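Local coordinates for protein Poly(beta-D-mannuronate) C5 epimerase (Pseudomonas syringae pv. tomato, PDB 4NK6) that epimerises mannuronate residues of the polysaccharide alginate to guluronate in the periplasm and belongs to a complex that protects the newly formed polymer on its way to export, at residues 86-91 with 98-103; 430-433 with 437-440. All coordinates share one frame; numbering follows the deposited sequence.

Interaction 1: 86-91 with 98-103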
loop_
_atom_site.group_PDB
_atom_site.type_symbol
_atom_site.label_atom_id
_atom_site.label_comp_id
_atom_site.label_asym_id
_atom_site.label_seq_id
_atom_site.Cartn_x
_atom_site.Cartn_y
_atom_site.Cartn_z
ATOM N N GLN A 86 26.341 8.221 -5.929
ATOM C CA GLN A 86 26.460 6.912 -6.564
ATOM C C GLN A 86 25.377 5.950 -6.088
ATOM O O GLN A 86 24.718 6.183 -5.073
ATOM C CB GLN A 86 27.823 6.296 -6.263
ATOM C CG GLN A 86 29.001 7.108 -6.758
ATOM C CD GLN A 86 30.322 6.455 -6.422
ATOM O OE1 GLN A 86 30.740 6.430 -5.261
ATOM N NE2 GLN A 86 30.982 5.915 -7.431
ATOM N N ALA A 87 25.209 4.862 -6.829
ATOM C CA ALA A 87 24.334 3.778 -6.422
ATOM C C ALA A 87 25.031 2.447 -6.705
ATOM O O ALA A 87 25.874 2.353 -7.591
ATOM C CB ALA A 87 23.017 3.853 -7.169
ATOM N N ILE A 88 24.694 1.437 -5.916
ATOM C CA ILE A 88 25.065 0.068 -6.218
ATOM C C ILE A 88 24.053 -0.436 -7.236
ATOM O O ILE A 88 22.846 -0.388 -6.986
ATOM C CB ILE A 88 24.984 -0.796 -4.950
ATOM C CG1 ILE A 88 25.979 -0.282 -3.901
ATOM C CG2 ILE A 88 25.229 -2.278 -5.282
ATOM C CD1 ILE A 88 25.722 -0.802 -2.504
ATOM N N MET A 89 24.527 -0.897 -8.388
ATOM C CA MET A 89 23.614 -1.307 -9.453
ATOM C C MET A 89 23.735 -2.773 -9.856
ATOM O O MET A 89 24.832 -3.304 -10.015
ATOM C CB MET A 89 23.797 -0.431 -10.684
ATOM C CG MET A 89 23.691 1.044 -10.389
ATOM S SD MET A 89 23.997 2.061 -11.846
ATOM C CE MET A 89 23.982 3.697 -11.079
ATOM N N ILE A 90 22.585 -3.409 -10.034
ATOM C CA ILE A 90 22.525 -4.783 -10.518
ATOM C C ILE A 90 21.883 -4.801 -11.901
ATOM O O ILE A 90 20.830 -4.193 -12.109
ATOM C CB ILE A 90 21.688 -5.657 -9.568
ATOM C CG1 ILE A 90 22.394 -5.788 -8.218
ATOM C CG2 ILE A 90 21.412 -7.036 -10.189
ATOM C CD1 ILE A 90 21.452 -6.040 -7.056
ATOM N N SER A 91 22.515 -5.487 -12.844
ATOM C CA SER A 91 21.936 -5.638 -14.176
ATOM C C SER A 91 22.409 -6.917 -14.846
ATOM O O SER A 91 23.323 -7.589 -14.358
ATOM C CB SER A 91 22.311 -4.454 -15.058
ATOM O OG SER A 91 23.691 -4.509 -15.352
ATOM N N GLN A 98 24.451 -11.579 -0.827
ATOM C CA GLN A 98 25.770 -12.104 -0.498
ATOM C C GLN A 98 26.769 -11.819 -1.620
ATOM O O GLN A 98 27.949 -11.572 -1.351
ATOM C CB GLN A 98 25.726 -13.603 -0.148
ATOM C CG GLN A 98 25.235 -13.893 1.274
ATOM C CD GLN A 98 23.826 -13.369 1.513
ATOM O OE1 GLN A 98 22.947 -13.546 0.672
ATOM N NE2 GLN A 98 23.609 -12.700 2.648
ATOM N N ASP A 99 26.297 -11.839 -2.868
ATOM C CA ASP A 99 27.156 -11.526 -4.013
ATOM C C ASP A 99 27.593 -10.057 -3.969
ATOM O O ASP A 99 28.753 -9.734 -4.224
ATOM C CB ASP A 99 26.446 -11.820 -5.341
ATOM C CG ASP A 99 26.119 -13.299 -5.533
ATOM O OD1 ASP A 99 26.928 -14.166 -5.134
ATOM O OD2 ASP A 99 25.041 -13.593 -6.097
ATOM N N LEU A 100 26.658 -9.166 -3.645
ATOM C CA LEU A 100 26.963 -7.738 -3.534
ATOM C C LEU A 100 28.035 -7.464 -2.488
ATOM O O LEU A 100 28.933 -6.648 -2.704
ATOM C CB LEU A 100 25.709 -6.948 -3.144
ATOM C CG LEU A 100 24.617 -6.685 -4.174
ATOM C CD1 LEU A 100 23.513 -5.836 -3.535
ATOM C CD2 LEU A 100 25.187 -6.006 -5.409
ATOM N N VAL A 101 27.921 -8.129 -1.342
ATOM C CA VAL A 101 28.846 -7.902 -0.237
ATOM C C VAL A 101 30.276 -8.259 -0.647
ATOM O O VAL A 101 31.227 -7.545 -0.319
ATOM C CB VAL A 101 28.426 -8.687 1.024
ATOM C CG1 VAL A 101 29.466 -8.542 2.121
ATOM C CG2 VAL A 101 27.057 -8.207 1.516
ATOM N N LYS A 102 30.417 -9.350 -1.394
ATOM C CA LYS A 102 31.720 -9.767 -1.889
ATOM C C LYS A 102 32.319 -8.742 -2.855
ATOM O O LYS A 102 33.528 -8.523 -2.863
ATOM C CB LYS A 102 31.630 -11.141 -2.571
ATOM C CG LYS A 102 31.341 -12.304 -1.628
ATOM C CD LYS A 102 31.276 -13.646 -2.376
ATOM C CE LYS A 102 30.646 -14.749 -1.519
ATOM N NZ LYS A 102 30.711 -16.116 -2.154
ATOM N N LYS A 103 31.470 -8.112 -3.661
ATOM C CA LYS A 103 31.944 -7.277 -4.766
ATOM C C LYS A 103 32.009 -5.776 -4.435
ATOM O O LYS A 103 32.858 -5.061 -4.955
ATOM C CB LYS A 103 31.078 -7.512 -6.011
ATOM C CG LYS A 103 31.620 -6.883 -7.288
ATOM C CD LYS A 103 32.882 -7.595 -7.768
#

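Interaction 2: 430-433 with 437-440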
loop_
_atom_site.group_PDB
_atom_site.type_symbol
_atom_site.label_atom_id
_atom_site.label_comp_id
_atom_site.label_asym_id
_atom_site.label_seq_id
_atom_site.Cartn_x
_atom_site.Cartn_y
_atom_site.Cartn_z
ATOM N N LEU A 430 -29.827 3.199 11.037
ATOM C CA LEU A 430 -29.467 3.860 9.791
ATOM C C LEU A 430 -30.075 5.245 9.615
ATOM O O LEU A 430 -31.120 5.583 10.186
ATOM C CB LEU A 430 -29.810 2.992 8.573
ATOM C CG LEU A 430 -31.250 3.057 8.066
ATOM C CD1 LEU A 430 -31.384 2.383 6.702
ATOM C CD2 LEU A 430 -32.186 2.410 9.067
ATOM N N SER A 431 -29.381 6.042 8.821
ATOM C CA SER A 431 -29.864 7.335 8.388
ATOM C C SER A 431 -29.409 7.506 6.949
ATOM O O SER A 431 -28.242 7.278 6.635
ATOM C CB SER A 431 -29.274 8.444 9.262
ATOM O OG SER A 431 -29.749 9.714 8.858
ATOM N N ILE A 432 -30.331 7.871 6.065
ATOM C CA ILE A 432 -29.959 8.186 4.692
ATOM C C ILE A 432 -30.607 9.506 4.326
ATOM O O ILE A 432 -31.812 9.571 4.115
ATOM C CB ILE A 432 -30.423 7.129 3.664
ATOM C CG1 ILE A 432 -30.319 5.707 4.223
ATOM C CG2 ILE A 432 -29.608 7.269 2.382
ATOM C CD1 ILE A 432 -28.927 5.138 4.192
ATOM N N ASP A 433 -29.793 10.550 4.258
ATOM C CA ASP A 433 -30.271 11.906 4.030
ATOM C C ASP A 433 -30.362 12.218 2.535
ATOM O O ASP A 433 -29.381 12.073 1.800
ATOM C CB ASP A 433 -29.338 12.902 4.735
ATOM C CG ASP A 433 -29.812 14.345 4.620
ATOM O OD1 ASP A 433 -31.039 14.590 4.605
ATOM O OD2 ASP A 433 -28.949 15.239 4.548
ATOM N N SER A 437 -32.377 7.091 -4.086
ATOM C CA SER A 437 -33.183 5.907 -3.848
ATOM C C SER A 437 -32.494 4.994 -2.851
ATOM O O SER A 437 -31.271 4.835 -2.865
ATOM C CB SER A 437 -33.462 5.148 -5.152
ATOM O OG SER A 437 -32.319 4.440 -5.589
ATOM N N VAL A 438 -33.288 4.419 -1.962
ATOM C CA VAL A 438 -32.815 3.369 -1.085
ATOM C C VAL A 438 -33.828 2.233 -1.135
ATOM O O VAL A 438 -35.034 2.468 -1.072
ATOM C CB VAL A 438 -32.698 3.850 0.368
ATOM C CG1 VAL A 438 -32.295 2.699 1.281
ATOM C CG2 VAL A 438 -31.707 4.989 0.480
ATOM N N GLU A 439 -33.335 1.008 -1.265
ATOM C CA GLU A 439 -34.174 -0.170 -1.135
ATOM C C GLU A 439 -33.592 -1.060 -0.046
ATOM O O GLU A 439 -32.379 -1.310 -0.024
ATOM C CB GLU A 439 -34.257 -0.918 -2.465
ATOM C CG GLU A 439 -34.725 -0.048 -3.626
ATOM C CD GLU A 439 -34.728 -0.786 -4.956
ATOM O OE1 GLU A 439 -34.312 -1.964 -4.993
ATOM O OE2 GLU A 439 -35.151 -0.188 -5.968
ATOM N N LEU A 440 -34.455 -1.511 0.866
ATOM C CA LEU A 440 -34.060 -2.401 1.957
ATOM C C LEU A 440 -34.883 -3.675 1.905
ATOM O O LEU A 440 -36.108 -3.614 1.809
ATOM C CB LEU A 440 -34.333 -1.766 3.318
ATOM C CG LEU A 440 -33.965 -0.324 3.624
ATOM C CD1 LEU A 440 -34.612 0.067 4.962
ATOM C CD2 LEU A 440 -32.466 -0.184 3.685
#

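Interaction 1: 86-91 with 98-103
Ile88, Ile90 and Leu100, the side chains that touch here, have no flat group among them, so the contact has neither ring faces nor ring edges; an aromatic neighbour, Phe131 of strand 129-133, is touched by both Ile90 and Leu100. Leu100 projects from helix 97-103 toward the strand and meets the two isoleucines with its branched end. CD2 of Leu100 lies 3.7 Å from CG2 of Ile88, the two side chains crossing obliquely. The same CD2 of Leu100 is 4.0 Å from CG1 of Ile90, whose side chain meets that of Leu100 at about a right angle. Both leucine methyls reach Ile90, for CD1 of Leu100 is 4.1 Å from CD1 of Ile90. In Ile88, CG1 lies beside the backbone N (chi1 -62°), which sets CG2 anti to that N and presents this methyl to the leucine. Beta-branched isoleucine suits an extended strand, while leucine, branched farther out, bridges from a helix without crowding its backbone. All three are buried, and Leu100 also touches Ile53 and Leu109. Strand 86-91 pairs with 52-57 and 123-124, and through Leu100 the short helix 97-103 lies against these early strands, reminiscent of the helical N-terminal caps of right-handed parallel beta-helices.

Interaction 2: 430-433 with 437-440
No polar bond links Ile432 to Val438 or Leu430 to Leu440, the two pairs that touch; each strand bonds instead to a strand of the preceding coil, the backbone of Ser431 to Val390 and Gly392, and that of Glu439 to Leu415. What joins the two strands is purely aliphatic. The closer pair lies near the turn, where CG2 of Ile432 is 3.6 Å from CG2 of Val438. CG2 of Val438 is also 4.0 Å from CB and 4.1 Å from CG1 of Ile432, so it meets the methyl CG2 and the branch point behind it. Val438 offers this methyl because its other one, CG1, takes the place anti to the backbone N (chi1 176°), putting CG2 beside that N. Farther from the turn the strands splay apart: the CA atoms are 8.0 Å apart for Ile432 and Val438, but 11.0 Å for Leu430 and Leu440. Two leucines span the wider gap, reaching tip to tip with CD1 of Leu430 4.1 Å from CD2 of Leu440. The branching suits the wedge: Ile432 and Val438 branch at CB and carry bulk close to the backbone at the narrow end, while the leucines branch one carbon farther out and reach across the wider one. Ser431 and Glu439 fall between the inward-facing residues in the usual strand alternation, and the exposed Glu439 bonds through OE1 to the hydroxyl OH of Tyr441. None of the four touching side chains is fully buried, and Leu440 is exposed. Both leucines also touch Met445 of strand 444-445. Along the stack, strand 430-432 pairs with 388-393 and strand 437-441 runs parallel to 414-418, with Val438 on Leu415 and Leu440 on Met417, so the two strands extend different series of stacked strands and meet across the inside of the last coil.

In the fold
Interaction 1 comes first along the chain and is complete long before interaction 2 begins. Their centres lie about 59 Å apart, with about 53 Å between nearest atoms, on opposite sides of the chain's centre. Strands 86-91 and 430-432 nevertheless belong to the same series of stacked strands running along the right-handed beta-helix: the first lies one strand from its beginning, the second is its last member. Interaction 1 packs a helix against the early strands, whereas interaction 2 joins two faces within the final coil. The pair therefore marks the two ends of an elongated solenoid, a fold common among proteins acting on long linear polysaccharides, and both lie away from the proposed catalytic histidine.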